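Sugar ABC transporter substrate-binding protein (Treponema pallidum subsp. pallidum, PDB 5U2P) probably captures a small solute, perhaps a sugar, in the periplasm for import by an ABC transporter, although it is an orphan binding protein whose ligand is uncertain. Local coordinates at residues A[35-40]-A[74-79]; A[168-173]-A[262-267]; A[197-202]-A[287-292]; A[332-337]-A[344-349]. All coordinates share one frame; numbering follows the deposited sequence. Where two conformers were deposited one is given.

Interaction 1 of 4, residues A[35-40]-A[74-79]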
loop_
_atom_site.group_PDB
_atom_site.type_symbol
_atom_site.label_atom_id
_atom_site.label_comp_id
_atom_site.label_asym_id
_atom_site.label_seq_id
_atom_site.Cartn_x
_atom_site.Cartn_y
_atom_site.Cartn_z
ATOM N N SER A 35 -6.724 -22.631 18.808
ATOM C CA SER A 35 -7.403 -21.435 19.240
ATOM C C SER A 35 -6.929 -20.264 18.384
ATOM O O SER A 35 -5.765 -20.197 17.987
ATOM C CB SER A 35 -7.139 -21.158 20.726
ATOM O OG SER A 35 -5.756 -21.064 20.983
ATOM N N VAL A 36 -7.854 -19.350 18.130
ATOM C CA VAL A 36 -7.612 -18.186 17.297
ATOM C C VAL A 36 -8.138 -16.917 17.960
ATOM O O VAL A 36 -9.193 -16.922 18.589
ATOM C CB VAL A 36 -8.274 -18.365 15.914
ATOM C CG1 VAL A 36 -7.992 -17.178 15.022
ATOM C CG2 VAL A 36 -7.782 -19.645 15.272
ATOM N N LEU A 37 -7.381 -15.836 17.822
ATOM C CA LEU A 37 -7.820 -14.504 18.233
ATOM C C LEU A 37 -7.909 -13.628 16.992
ATOM O O LEU A 37 -6.963 -13.559 16.211
ATOM C CB LEU A 37 -6.838 -13.873 19.224
ATOM C CG LEU A 37 -7.327 -12.676 20.028
ATOM C CD1 LEU A 37 -8.225 -13.132 21.166
ATOM C CD2 LEU A 37 -6.139 -11.870 20.545
ATOM N N ILE A 38 -9.027 -12.945 16.818
ATOM C CA ILE A 38 -9.234 -12.114 15.631
ATOM C C ILE A 38 -10.064 -10.870 15.948
ATOM O O ILE A 38 -10.785 -10.831 16.944
ATOM C CB ILE A 38 -9.935 -12.919 14.524
ATOM C CG1 ILE A 38 -9.900 -12.155 13.194
ATOM C CG2 ILE A 38 -11.367 -13.266 14.944
ATOM C CD1 ILE A 38 -10.551 -12.883 12.053
ATOM N N ARG A 39 -9.943 -9.846 15.108
ATOM C CA ARG A 39 -10.765 -8.647 15.232
ATOM C C ARG A 39 -12.197 -8.966 14.838
ATOM O O ARG A 39 -12.443 -9.662 13.855
ATOM C CB ARG A 39 -10.228 -7.509 14.353
ATOM C CG ARG A 39 -8.957 -6.832 14.869
ATOM C CD ARG A 39 -8.515 -5.717 13.930
ATOM N NE ARG A 39 -7.108 -5.347 14.102
ATOM C CZ ARG A 39 -6.667 -4.247 14.713
ATOM N NH1 ARG A 39 -7.511 -3.364 15.238
ATOM N NH2 ARG A 39 -5.362 -4.027 14.796
ATOM N N GLU A 40 -13.132 -8.447 15.619
ATOM C CA GLU A 40 -14.554 -8.645 15.382
ATOM C C GLU A 40 -14.928 -8.394 13.919
ATOM O O GLU A 40 -15.473 -9.273 13.253
ATOM C CB GLU A 40 -15.352 -7.721 16.307
ATOM C CG GLU A 40 -16.860 -7.836 16.199
ATOM C CD GLU A 40 -17.574 -6.882 17.141
ATOM O OE1 GLU A 40 -16.977 -5.845 17.502
ATOM O OE2 GLU A 40 -18.725 -7.173 17.524
ATOM N N THR A 74 -4.779 -3.582 22.188
ATOM C CA THR A 74 -4.641 -3.624 23.642
ATOM C C THR A 74 -4.764 -5.052 24.173
ATOM O O THR A 74 -3.938 -5.501 24.974
ATOM C CB THR A 74 -5.711 -2.749 24.336
ATOM O OG1 THR A 74 -5.572 -1.390 23.908
ATOM C CG2 THR A 74 -5.568 -2.815 25.850
ATOM N N VAL A 75 -5.803 -5.756 23.729
ATOM C CA VAL A 75 -6.053 -7.119 24.184
ATOM C C VAL A 75 -4.951 -8.075 23.756
ATOM O O VAL A 75 -4.482 -8.872 24.562
ATOM C CB VAL A 75 -7.402 -7.653 23.672
ATOM C CG1 VAL A 75 -7.579 -9.127 24.035
ATOM C CG2 VAL A 75 -8.535 -6.849 24.263
ATOM N N LEU A 76 -4.552 -8.021 22.491
ATOM C CA LEU A 76 -3.498 -8.912 22.011
ATOM C C LEU A 76 -2.196 -8.711 22.801
ATOM O O LEU A 76 -1.558 -9.682 23.217
ATOM C CB LEU A 76 -3.249 -8.686 20.525
ATOM C CG LEU A 76 -2.092 -9.463 19.897
ATOM C CD1 LEU A 76 -2.293 -10.951 20.040
ATOM C CD2 LEU A 76 -1.925 -9.071 18.447
ATOM N N HIS A 77 -1.811 -7.453 23.012
ATOM C CA HIS A 77 -0.606 -7.143 23.789
ATOM C C HIS A 77 -0.676 -7.794 25.164
ATOM O O HIS A 77 0.258 -8.482 25.591
ATOM C CB HIS A 77 -0.430 -5.632 23.962
ATOM C CG HIS A 77 0.262 -4.957 22.821
ATOM N ND1 HIS A 77 -0.293 -4.862 21.563
ATOM C CD2 HIS A 77 1.451 -4.312 22.757
ATOM C CE1 HIS A 77 0.528 -4.196 20.770
ATOM N NE2 HIS A 77 1.595 -3.855 21.467
ATOM N N ALA A 78 -1.792 -7.578 25.855
ATOM C CA ALA A 78 -1.979 -8.127 27.201
ATOM C C ALA A 78 -1.895 -9.651 27.228
ATOM O O ALA A 78 -1.288 -10.228 28.130
ATOM C CB ALA A 78 -3.312 -7.681 27.774
ATOM N N ARG A 79 -2.524 -10.303 26.250
ATOM C CA ARG A 79 -2.543 -11.766 26.194
ATOM C C ARG A 79 -1.175 -12.350 25.822
ATOM O O ARG A 79 -0.827 -13.434 26.270
ATOM C CB ARG A 79 -3.595 -12.266 25.196
ATOM C CG ARG A 79 -5.012 -11.769 25.472
ATOM C CD ARG A 79 -5.654 -12.516 26.598
ATOM N NE ARG A 79 -5.881 -13.917 26.261
ATOM C CZ ARG A 79 -6.956 -14.369 25.624
ATOM N NH1 ARG A 79 -7.069 -15.670 25.366
ATOM N NH2 ARG A 79 -7.916 -13.524 25.251
#
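The guanidinium group of R79 approaches the CD1 methyl of L37 obliquely, and the nearest pair is L37 CD1 to R79 NH2 at 4.1 Å. This is apolar contact against a charged group whose polar work is done elsewhere: NH2 forms a salt bridge with E65 OE1, and NE hydrogen-bonds T84 OG1, which together should fix the rotation of the plane. Two successive bends (chi2 -77°, chi3 -66°) turn the guanidinium back to the CD1 methyl. The other branch of L37 serves L76, with CD2 lying 4.0 Å from L76 CD1, and the two side chains cross obliquely. One leucine therefore touches two residues three apart on the helix, one through each methyl. Strands 61-67 and 88-92 lie parallel to strand 33-39 on either side of it, and helix 72-81 connects them, so this is a beta-alpha-beta crossover that carries the helix over the intervening strand, in the alpha/beta lobe expected of a solute-binding protein. At the closest backbone point L37 CA is 8.0 Å from L76 CA. L37 points toward the helix with CG anti to its backbone N (chi1 -164°), and 138 Å² is buried in all. L76 also packs on V89 of strand 88-92, while V75 reaches I67 of strand 61-67.

Interaction 2 of 4, residues A[168-173]-A[262-267]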
loop_
_atom_site.group_PDB
_atom_site.type_symbol
_atom_site.label_atom_id
_atom_site.label_comp_id
_atom_site.label_asym_id
_atom_site.label_seq_id
_atom_site.Cartn_x
_atom_site.Cartn_y
_atom_site.Cartn_z
ATOM N N ALA A 168 1.890 18.551 -21.658
ATOM C CA ALA A 168 1.934 19.684 -22.578
ATOM C C ALA A 168 0.866 19.579 -23.664
ATOM O O ALA A 168 0.189 20.559 -23.961
ATOM C CB ALA A 168 3.317 19.799 -23.207
ATOM N N LEU A 169 0.715 18.393 -24.253
ATOM C CA LEU A 169 -0.286 18.172 -25.302
ATOM C C LEU A 169 -1.718 18.312 -24.773
ATOM O O LEU A 169 -2.607 18.800 -25.473
ATOM C CB LEU A 169 -0.103 16.787 -25.930
ATOM C CG LEU A 169 0.919 16.642 -27.064
ATOM C CD1 LEU A 169 0.440 17.359 -28.311
ATOM C CD2 LEU A 169 2.290 17.153 -26.668
ATOM N N ILE A 170 -1.944 17.873 -23.541
ATOM C CA ILE A 170 -3.256 18.012 -22.921
ATOM C C ILE A 170 -3.594 19.482 -22.760
ATOM O O ILE A 170 -4.717 19.902 -23.043
ATOM C CB ILE A 170 -3.314 17.312 -21.554
ATOM C CG1 ILE A 170 -3.236 15.804 -21.752
ATOM C CG2 ILE A 170 -4.600 17.675 -20.804
ATOM C CD1 ILE A 170 -2.634 15.067 -20.582
ATOM N N VAL A 171 -2.619 20.265 -22.304
ATOM C CA VAL A 171 -2.817 21.701 -22.140
ATOM C C VAL A 171 -3.051 22.369 -23.498
ATOM O O VAL A 171 -3.772 23.364 -23.587
ATOM C CB VAL A 171 -1.621 22.366 -21.444
ATOM C CG1 VAL A 171 -1.767 23.885 -21.437
ATOM C CG2 VAL A 171 -1.466 21.839 -20.004
ATOM N N LYS A 172 -2.443 21.825 -24.548
ATOM C CA LYS A 172 -2.659 22.334 -25.900
ATOM C C LYS A 172 -4.100 22.090 -26.339
ATOM O O LYS A 172 -4.705 22.920 -27.018
ATOM C CB LYS A 172 -1.700 21.676 -26.898
ATOM C CG LYS A 172 -0.244 22.097 -26.764
ATOM C CD LYS A 172 0.641 21.282 -27.701
ATOM C CE LYS A 172 2.124 21.556 -27.484
ATOM N NZ LYS A 172 2.973 20.781 -28.438
ATOM N N SER A 173 -4.645 20.946 -25.944
ATOM C CA SER A 173 -5.991 20.562 -26.346
ATOM C C SER A 173 -7.064 21.291 -25.537
ATOM O O SER A 173 -6.875 21.602 -24.362
ATOM C CB SER A 173 -6.169 19.051 -26.205
ATOM O OG SER A 173 -6.954 18.721 -25.071
ATOM N N ARG A 262 -12.904 15.015 -17.997
ATOM C CA ARG A 262 -12.312 16.305 -17.623
ATOM C C ARG A 262 -10.906 16.156 -17.035
ATOM O O ARG A 262 -10.262 17.161 -16.694
ATOM C CB ARG A 262 -13.215 17.028 -16.629
ATOM C CG ARG A 262 -14.510 17.469 -17.208
ATOM C CD ARG A 262 -15.445 17.923 -16.131
ATOM N NE ARG A 262 -16.749 18.202 -16.707
ATOM C CZ ARG A 262 -17.841 18.491 -16.009
ATOM N NH1 ARG A 262 -17.805 18.536 -14.685
ATOM N NH2 ARG A 262 -18.976 18.706 -16.652
ATOM N N ILE A 263 -10.440 14.909 -16.925
ATOM C CA ILE A 263 -9.093 14.581 -16.435
ATOM C C ILE A 263 -8.386 13.538 -17.312
ATOM O O ILE A 263 -8.881 12.423 -17.495
ATOM C CB ILE A 263 -9.128 13.990 -15.014
ATOM C CG1 ILE A 263 -9.848 14.918 -14.052
ATOM C CG2 ILE A 263 -7.683 13.665 -14.522
ATOM C CD1 ILE A 263 -10.047 14.291 -12.678
ATOM N N ALA A 264 -7.202 13.877 -17.795
ATOM C CA ALA A 264 -6.445 12.972 -18.656
ATOM C C ALA A 264 -5.771 11.883 -17.849
ATOM O O ALA A 264 -5.812 10.704 -18.221
ATOM C CB ALA A 264 -5.406 13.746 -19.449
ATOM N N MET A 265 -5.155 12.297 -16.749
ATOM C CA MET A 265 -4.338 11.435 -15.907
ATOM C C MET A 265 -4.644 11.680 -14.431
ATOM O O MET A 265 -4.852 12.812 -14.016
ATOM C CB MET A 265 -2.851 11.689 -16.156
ATOM C CG MET A 265 -2.366 11.304 -17.526
ATOM S SD MET A 265 -0.614 11.636 -17.733
ATOM C CE MET A 265 -0.613 13.425 -17.738
ATOM N N TYR A 266 -4.647 10.601 -13.656
ATOM C CA TYR A 266 -4.791 10.667 -12.211
ATOM C C TYR A 266 -3.688 9.822 -11.598
ATOM O O TYR A 266 -3.500 8.691 -12.011
ATOM C CB TYR A 266 -6.176 10.161 -11.767
ATOM C CG TYR A 266 -6.233 9.947 -10.270
ATOM C CD1 TYR A 266 -6.364 11.024 -9.400
ATOM C CD2 TYR A 266 -6.078 8.685 -9.728
ATOM C CE1 TYR A 266 -6.407 10.820 -8.016
ATOM C CE2 TYR A 266 -6.098 8.484 -8.370
ATOM C CZ TYR A 266 -6.258 9.553 -7.523
ATOM O OH TYR A 266 -6.268 9.302 -6.177
ATOM N N PHE A 267 -2.918 10.370 -10.653
ATOM C CA PHE A 267 -1.962 9.565 -9.917
ATOM C C PHE A 267 -2.454 9.321 -8.500
ATOM O O PHE A 267 -2.774 10.254 -7.764
ATOM C CB PHE A 267 -0.567 10.193 -9.831
ATOM C CG PHE A 267 0.401 9.298 -9.127
ATOM C CD1 PHE A 267 0.949 8.218 -9.792
ATOM C CD2 PHE A 267 0.680 9.457 -7.770
ATOM C CE1 PHE A 267 1.788 7.336 -9.138
ATOM C CE2 PHE A 267 1.517 8.589 -7.128
ATOM C CZ PHE A 267 2.076 7.529 -7.808
#
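I170, A264 and M265 account for the whole of this 108 Å² contact, in which the C-terminal end of helix 160-172 packs on strand 263-267 of a mixed sheet in an alpha/beta lobe of the solute-binding protein. I170 gives the largest share, 55 Å². Its side chain points toward the strand segment, and the CG1 branch, set beside the backbone N (chi1 -69°), carries CD1 to A264. There CD1 lies only 3.3 Å from A264 CB, tighter than ordinary van der Waals contact between carbons, while I170 CG1 follows at 3.8 Å from the same A264 CB. A small residue at the meeting point is consistent with so close an approach: I170 CA and A264 CA are 7.3 Å apart. A264 also marks a corner in the chain. Its backbone angles are helical, between extended neighbours, and the methyl faces the helix whereas I263 points away; the I263 side chain touches D257, F258 and A181. A264 pairs with N145 through the backbone; after it Y266 pairs with F143, and M265 and F267 with A181. M265 contributes less. Its side chain, which also packs on L180, runs at a slant to that of I170 and is straight about chi2; the bend at chi3 (-69°) then turns the terminal methyl to the isoleucine, ending with M265 CE 3.9 Å from I170 CD1.

Interaction 3 of 4, residues A[197-202]-A[287-292]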
loop_
_atom_site.group_PDB
_atom_site.type_symbol
_atom_site.label_atom_id
_atom_site.label_comp_id
_atom_site.label_asym_id
_atom_site.label_seq_id
_atom_site.Cartn_x
_atom_site.Cartn_y
_atom_site.Cartn_z
ATOM N N ILE A 197 9.727 9.722 -3.439
ATOM C CA ILE A 197 10.731 9.636 -2.382
ATOM C C ILE A 197 11.000 8.164 -2.068
ATOM O O ILE A 197 12.150 7.750 -1.861
ATOM C CB ILE A 197 10.281 10.378 -1.097
ATOM C CG1 ILE A 197 10.277 11.894 -1.328
ATOM C CG2 ILE A 197 11.191 10.025 0.102
ATOM C CD1 ILE A 197 9.631 12.698 -0.216
ATOM N N THR A 198 9.931 7.382 -2.029
ATOM C CA THR A 198 10.043 5.990 -1.621
ATOM C C THR A 198 10.879 5.237 -2.655
ATOM O O THR A 198 11.755 4.420 -2.303
ATOM C CB THR A 198 8.636 5.344 -1.439
ATOM O OG1 THR A 198 7.964 5.987 -0.347
ATOM C CG2 THR A 198 8.754 3.845 -1.125
ATOM N N LYS A 199 10.635 5.517 -3.929
ATOM C CA LYS A 199 11.342 4.820 -4.995
ATOM C C LYS A 199 12.836 5.158 -5.038
ATOM O O LYS A 199 13.652 4.279 -5.257
ATOM C CB LYS A 199 10.704 5.118 -6.347
ATOM C CG LYS A 199 9.389 4.424 -6.539
ATOM C CD LYS A 199 8.881 4.622 -7.957
ATOM C CE LYS A 199 7.569 3.937 -8.151
ATOM N NZ LYS A 199 7.355 3.575 -9.586
ATOM N N VAL A 200 13.194 6.418 -4.843
ATOM C CA VAL A 200 14.609 6.770 -4.931
ATOM C C VAL A 200 15.360 6.147 -3.751
ATOM O O VAL A 200 16.493 5.699 -3.903
ATOM C CB VAL A 200 14.826 8.302 -4.990
ATOM C CG1 VAL A 200 14.342 8.985 -3.718
ATOM C CG2 VAL A 200 16.293 8.618 -5.268
ATOM N N LEU A 201 14.714 6.067 -2.592
ATOM C CA LEU A 201 15.370 5.533 -1.389
ATOM C C LEU A 201 15.382 4.005 -1.302
ATOM O O LEU A 201 16.248 3.429 -0.647
ATOM C CB LEU A 201 14.707 6.086 -0.125
ATOM C CG LEU A 201 14.883 7.587 0.134
ATOM C CD1 LEU A 201 14.080 7.998 1.355
ATOM C CD2 LEU A 201 16.353 7.979 0.292
ATOM N N GLY A 202 14.428 3.350 -1.944
ATOM C CA GLY A 202 14.311 1.904 -1.833
ATOM C C GLY A 202 13.720 1.423 -0.514
ATOM O O GLY A 202 13.405 2.216 0.373
ATOM N N ALA A 287 -3.240 2.017 -16.980
ATOM C CA ALA A 287 -2.441 2.227 -15.768
ATOM C C ALA A 287 -0.977 1.891 -16.005
ATOM O O ALA A 287 -0.641 0.786 -16.441
ATOM C CB ALA A 287 -2.973 1.390 -14.626
ATOM N N CYS A 288 -0.098 2.818 -15.657
ATOM C CA CYS A 288 1.331 2.617 -15.847
ATOM C C CYS A 288 2.116 3.221 -14.701
ATOM O O CYS A 288 1.565 3.908 -13.836
ATOM C CB CYS A 288 1.779 3.237 -17.169
ATOM S SG CYS A 288 1.539 5.025 -17.237
ATOM N N VAL A 289 3.412 2.941 -14.694
ATOM C CA VAL A 289 4.322 3.524 -13.724
ATOM C C VAL A 289 4.368 5.028 -13.880
ATOM O O VAL A 289 4.355 5.537 -15.000
ATOM C CB VAL A 289 5.731 2.938 -13.888
ATOM C CG1 VAL A 289 6.786 3.802 -13.202
ATOM C CG2 VAL A 289 5.743 1.526 -13.342
ATOM N N LEU A 290 4.421 5.748 -12.764
ATOM C CA LEU A 290 4.625 7.195 -12.839
ATOM C C LEU A 290 6.112 7.489 -12.986
ATOM O O LEU A 290 6.875 7.295 -12.033
ATOM C CB LEU A 290 4.072 7.899 -11.603
ATOM C CG LEU A 290 4.243 9.426 -11.586
ATOM C CD1 LEU A 290 3.201 10.142 -12.449
ATOM C CD2 LEU A 290 4.178 9.899 -10.171
ATOM N N PRO A 291 6.544 7.961 -14.177
ATOM C CA PRO A 291 7.995 8.129 -14.346
ATOM C C PRO A 291 8.524 9.420 -13.722
ATOM O O PRO A 291 8.773 10.399 -14.430
ATOM C CB PRO A 291 8.161 8.140 -15.863
ATOM C CG PRO A 291 6.890 8.754 -16.364
ATOM C CD PRO A 291 5.806 8.310 -15.408
ATOM N N ILE A 292 8.709 9.398 -12.405
ATOM C CA ILE A 292 9.026 10.595 -11.631
ATOM C C ILE A 292 10.400 10.473 -10.990
ATOM O O ILE A 292 10.878 11.408 -10.349
ATOM C CB ILE A 292 7.955 10.847 -10.538
ATOM C CG1 ILE A 292 8.069 12.269 -9.978
ATOM C CG2 ILE A 292 8.039 9.786 -9.445
ATOM C CD1 ILE A 292 6.919 12.660 -9.076
#
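Backbones stay well apart here, K199 CA of segment 197-202 lying 9.1 Å from I292 CA of the run that leaves strand 285-288, and the gap is spanned by K199 reaching to V289. The setting is an alpha/beta lobe of the solute-binding protein: helix 191-214 faces the chain where it departs from a strand hydrogen-bonded to strand 138-145. That departing chain bends sharply, because P291 is the centre of an inverse gamma turn (phi/psi -81/80) with a weak bond from I292 N to L290 O at 2.8 Å. K199 supplies 48 of the 86 Å² buried. With CG beside the backbone N (chi1 -73°) and the chain extended beyond CG, it runs out from the helix to the V289 side chain. Contact is made at the very end, the amine nitrogen K199 NZ lying 3.7 Å from V289 CG1. The apolar methyl does not satisfy that buried amine; its polar partners are backbone carbonyls farther along the same loop, A296 O through a hydrogen bond and V299 O through a weak one. K199 O accepts from N295 ND2 as well, so backbone and side chain of K199 both bond to the loop that follows. V289 also touches A296, Q297 and L300. L290 adds only 9 Å², and its carbonyl oxygen is 4.5 Å from K199 NZ.

Interaction 4 of 4, residues A[332-337]-A[344-349]; sequences AYQNSF and LPAFRN
Q334 is the first residue of segment 332-337, on helix 331-337, to meet the loop 344-349; Y333 just before it packs on helix 45-58. Q334 carries the largest share of the contact, 59 of 150 Å². Its CG stands beside the backbone N (chi1 -70°), and the bend at chi2 (-60°) folds the amide against the phenyl ring of F347. The side chains cross at about a right angle, with amide and ring planes 53° apart, and the approach to the ring is oblique; Q334 CD is 3.4 Å from F347 CD2. Both amide ends find polar partners. Q334 NE2 donates to L328 O, at the end of the preceding helix 318-329, while Q334 OE1 accepts from water 1 at 2.6 Å. That water accepts in turn from F347 N at 2.9 Å and sits in the plane of the phenyl ring, at its edge. N335 comes next and works through water as well: water 2 accepts from N335 ND2 at 3.2 Å and donates to N349 O at 2.7 Å. Just past the segment, N335 OD1 has a weak bond from T351 N, and N335 O a hydrogen bond with S352 OG. F337, last, packs on helix 45-58, while A346 and R348 bond to the backbone of L118 and D116. Chemically, then, the contact between the two segments rests on one amide-ring approach and two single-water bridges, with the Q334 amide fixed from both ends, suggesting that the waters are integral to this seam.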
loop_
_atom_site.group_PDB
_atom_site.type_symbol
_atom_site.label_atom_id
_atom_site.label_comp_id
_atom_site.label_asym_id
_atom_site.label_seq_id
_atom_site.Cartn_x
_atom_site.Cartn_y
_atom_site.Cartn_z
ATOM N N ALA A 332 -6.610 -24.180 -3.096
ATOM C CA ALA A 332 -8.000 -24.557 -2.849
ATOM C C ALA A 332 -8.652 -23.661 -1.805
ATOM O O ALA A 332 -9.797 -23.225 -1.962
ATOM C CB ALA A 332 -8.086 -26.017 -2.408
ATOM N N TYR A 333 -7.918 -23.387 -0.732
ATOM C CA TYR A 333 -8.449 -22.546 0.329
ATOM C C TYR A 333 -8.445 -21.075 -0.051
ATOM O O TYR A 333 -9.397 -20.358 0.250
ATOM C CB TYR A 333 -7.669 -22.779 1.613
ATOM C CG TYR A 333 -8.144 -23.979 2.415
ATOM C CD1 TYR A 333 -8.047 -25.270 1.913
ATOM C CD2 TYR A 333 -8.701 -23.819 3.673
ATOM C CE1 TYR A 333 -8.487 -26.343 2.640
ATOM C CE2 TYR A 333 -9.143 -24.892 4.404
ATOM C CZ TYR A 333 -9.029 -26.153 3.884
ATOM O OH TYR A 333 -9.452 -27.233 4.617
ATOM N N GLN A 334 -7.380 -20.620 -0.712
ATOM C CA GLN A 334 -7.346 -19.247 -1.198
ATOM C C GLN A 334 -8.496 -18.987 -2.179
ATOM O O GLN A 334 -9.116 -17.921 -2.141
ATOM C CB GLN A 334 -6.006 -18.931 -1.871
ATOM C CG GLN A 334 -4.829 -18.852 -0.902
ATOM C CD GLN A 334 -5.045 -17.782 0.143
ATOM O OE1 GLN A 334 -5.235 -16.610 -0.186
ATOM N NE2 GLN A 334 -5.059 -18.186 1.413
ATOM N N ASN A 335 -8.777 -19.956 -3.043
ATOM C CA ASN A 335 -9.843 -19.779 -4.030
ATOM C C ASN A 335 -11.211 -19.664 -3.359
ATOM O O ASN A 335 -12.000 -18.784 -3.689
ATOM C CB ASN A 335 -9.826 -20.922 -5.039
ATOM C CG ASN A 335 -8.748 -20.746 -6.092
ATOM O OD1 ASN A 335 -8.427 -19.622 -6.485
ATOM N ND2 ASN A 335 -8.183 -21.853 -6.556
ATOM N N SER A 336 -11.462 -20.522 -2.381
ATOM C CA SER A 336 -12.677 -20.452 -1.586
ATOM C C SER A 336 -12.770 -19.138 -0.823
ATOM O O SER A 336 -13.794 -18.455 -0.845
ATOM C CB SER A 336 -12.726 -21.641 -0.626
ATOM O OG SER A 336 -13.854 -21.573 0.220
ATOM N N PHE A 337 -11.679 -18.759 -0.172
ATOM C CA PHE A 337 -11.639 -17.537 0.610
ATOM C C PHE A 337 -11.979 -16.292 -0.205
ATOM O O PHE A 337 -12.707 -15.412 0.261
ATOM C CB PHE A 337 -10.237 -17.428 1.242
ATOM C CG PHE A 337 -10.051 -16.257 2.169
ATOM C CD1 PHE A 337 -10.934 -16.020 3.202
ATOM C CD2 PHE A 337 -8.947 -15.423 2.033
ATOM C CE1 PHE A 337 -10.744 -14.961 4.066
ATOM C CE2 PHE A 337 -8.753 -14.349 2.895
ATOM C CZ PHE A 337 -9.651 -14.121 3.913
ATOM N N LEU A 344 -6.985 -7.387 -3.195
ATOM C CA LEU A 344 -6.010 -8.071 -4.016
ATOM C C LEU A 344 -5.606 -9.393 -3.353
ATOM O O LEU A 344 -5.513 -9.474 -2.126
ATOM C CB LEU A 344 -4.792 -7.163 -4.252
ATOM C CG LEU A 344 -5.080 -5.920 -5.113
ATOM C CD1 LEU A 344 -3.888 -4.969 -5.071
ATOM C CD2 LEU A 344 -5.400 -6.304 -6.544
ATOM N N PRO A 345 -5.373 -10.438 -4.162
ATOM C CA PRO A 345 -5.001 -11.732 -3.586
ATOM C C PRO A 345 -3.655 -11.681 -2.868
ATOM O O PRO A 345 -2.822 -10.804 -3.133
ATOM C CB PRO A 345 -4.939 -12.659 -4.809
ATOM C CG PRO A 345 -4.599 -11.755 -5.941
ATOM C CD PRO A 345 -5.329 -10.468 -5.639
ATOM N N ALA A 346 -3.440 -12.634 -1.974
ATOM C CA ALA A 346 -2.165 -12.739 -1.254
ATOM C C ALA A 346 -1.220 -13.700 -1.963
ATOM O O ALA A 346 0.007 -13.555 -1.904
ATOM C CB ALA A 346 -2.404 -13.204 0.166
ATOM N N PHE A 347 -1.815 -14.684 -2.630
ATOM C CA PHE A 347 -1.080 -15.751 -3.291
ATOM C C PHE A 347 -1.266 -15.780 -4.813
ATOM O O PHE A 347 -2.284 -15.344 -5.361
ATOM C CB PHE A 347 -1.489 -17.113 -2.704
ATOM C CG PHE A 347 -1.030 -17.330 -1.283
ATOM C CD1 PHE A 347 0.170 -17.970 -1.015
ATOM C CD2 PHE A 347 -1.803 -16.890 -0.218
ATOM C CE1 PHE A 347 0.591 -18.164 0.285
ATOM C CE2 PHE A 347 -1.390 -17.080 1.082
ATOM C CZ PHE A 347 -0.185 -17.720 1.338
ATOM N N ARG A 348 -0.234 -16.296 -5.467
ATOM C CA ARG A 348 -0.252 -16.653 -6.885
ATOM C C ARG A 348 -1.421 -17.574 -7.252
ATOM O O ARG A 348 -1.748 -18.496 -6.506
ATOM C CB ARG A 348 1.060 -17.365 -7.226
ATOM C CG ARG A 348 1.717 -16.977 -8.519
ATOM C CD ARG A 348 3.130 -17.566 -8.573
ATOM N NE ARG A 348 3.967 -17.085 -7.473
ATOM C CZ ARG A 348 4.454 -15.852 -7.399
ATOM N NH1 ARG A 348 4.180 -14.985 -8.363
ATOM N NH2 ARG A 348 5.212 -15.485 -6.372
ATOM N N ASN A 349 -2.028 -17.335 -8.418
ATOM C CA ASN A 349 -3.015 -18.255 -8.995
ATOM C C ASN A 349 -4.277 -18.413 -8.151
ATOM O O ASN A 349 -4.803 -19.515 -8.010
ATOM C CB ASN A 349 -2.382 -19.631 -9.219
ATOM C CG ASN A 349 -1.122 -19.562 -10.065
ATOM O OD1 ASN A 349 -1.051 -18.795 -11.030
ATOM N ND2 ASN A 349 -0.117 -20.360 -9.704
HETATM O O HOH W 1 -4.591 -15.320 -2.364
HETATM O O HOH W 2 -5.633 -22.048 -8.537
#

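The four contacts fall into two groups. Interactions 1 and 4 have centres 25 Å apart and nearest atoms about 8 Å apart without touching; helix 45-58, which follows strand 33-39, packs on 332-337. Interactions 2 and 3 are closer, with centres 20 Å apart, and share a sheet. They touch where F267 CE1 meets L290 CB at 3.4 Å, and their segments alternate along the chain. Between groups, interactions 1 and 2 are 49 Å apart by centres, on opposite sides of the chain's centre, consistent with the two-lobed build of solute-binding proteins. Interaction 4 is 38 Å from interaction 2, centre to centre, and its nearest atoms are about 11 Å from those of interaction 3.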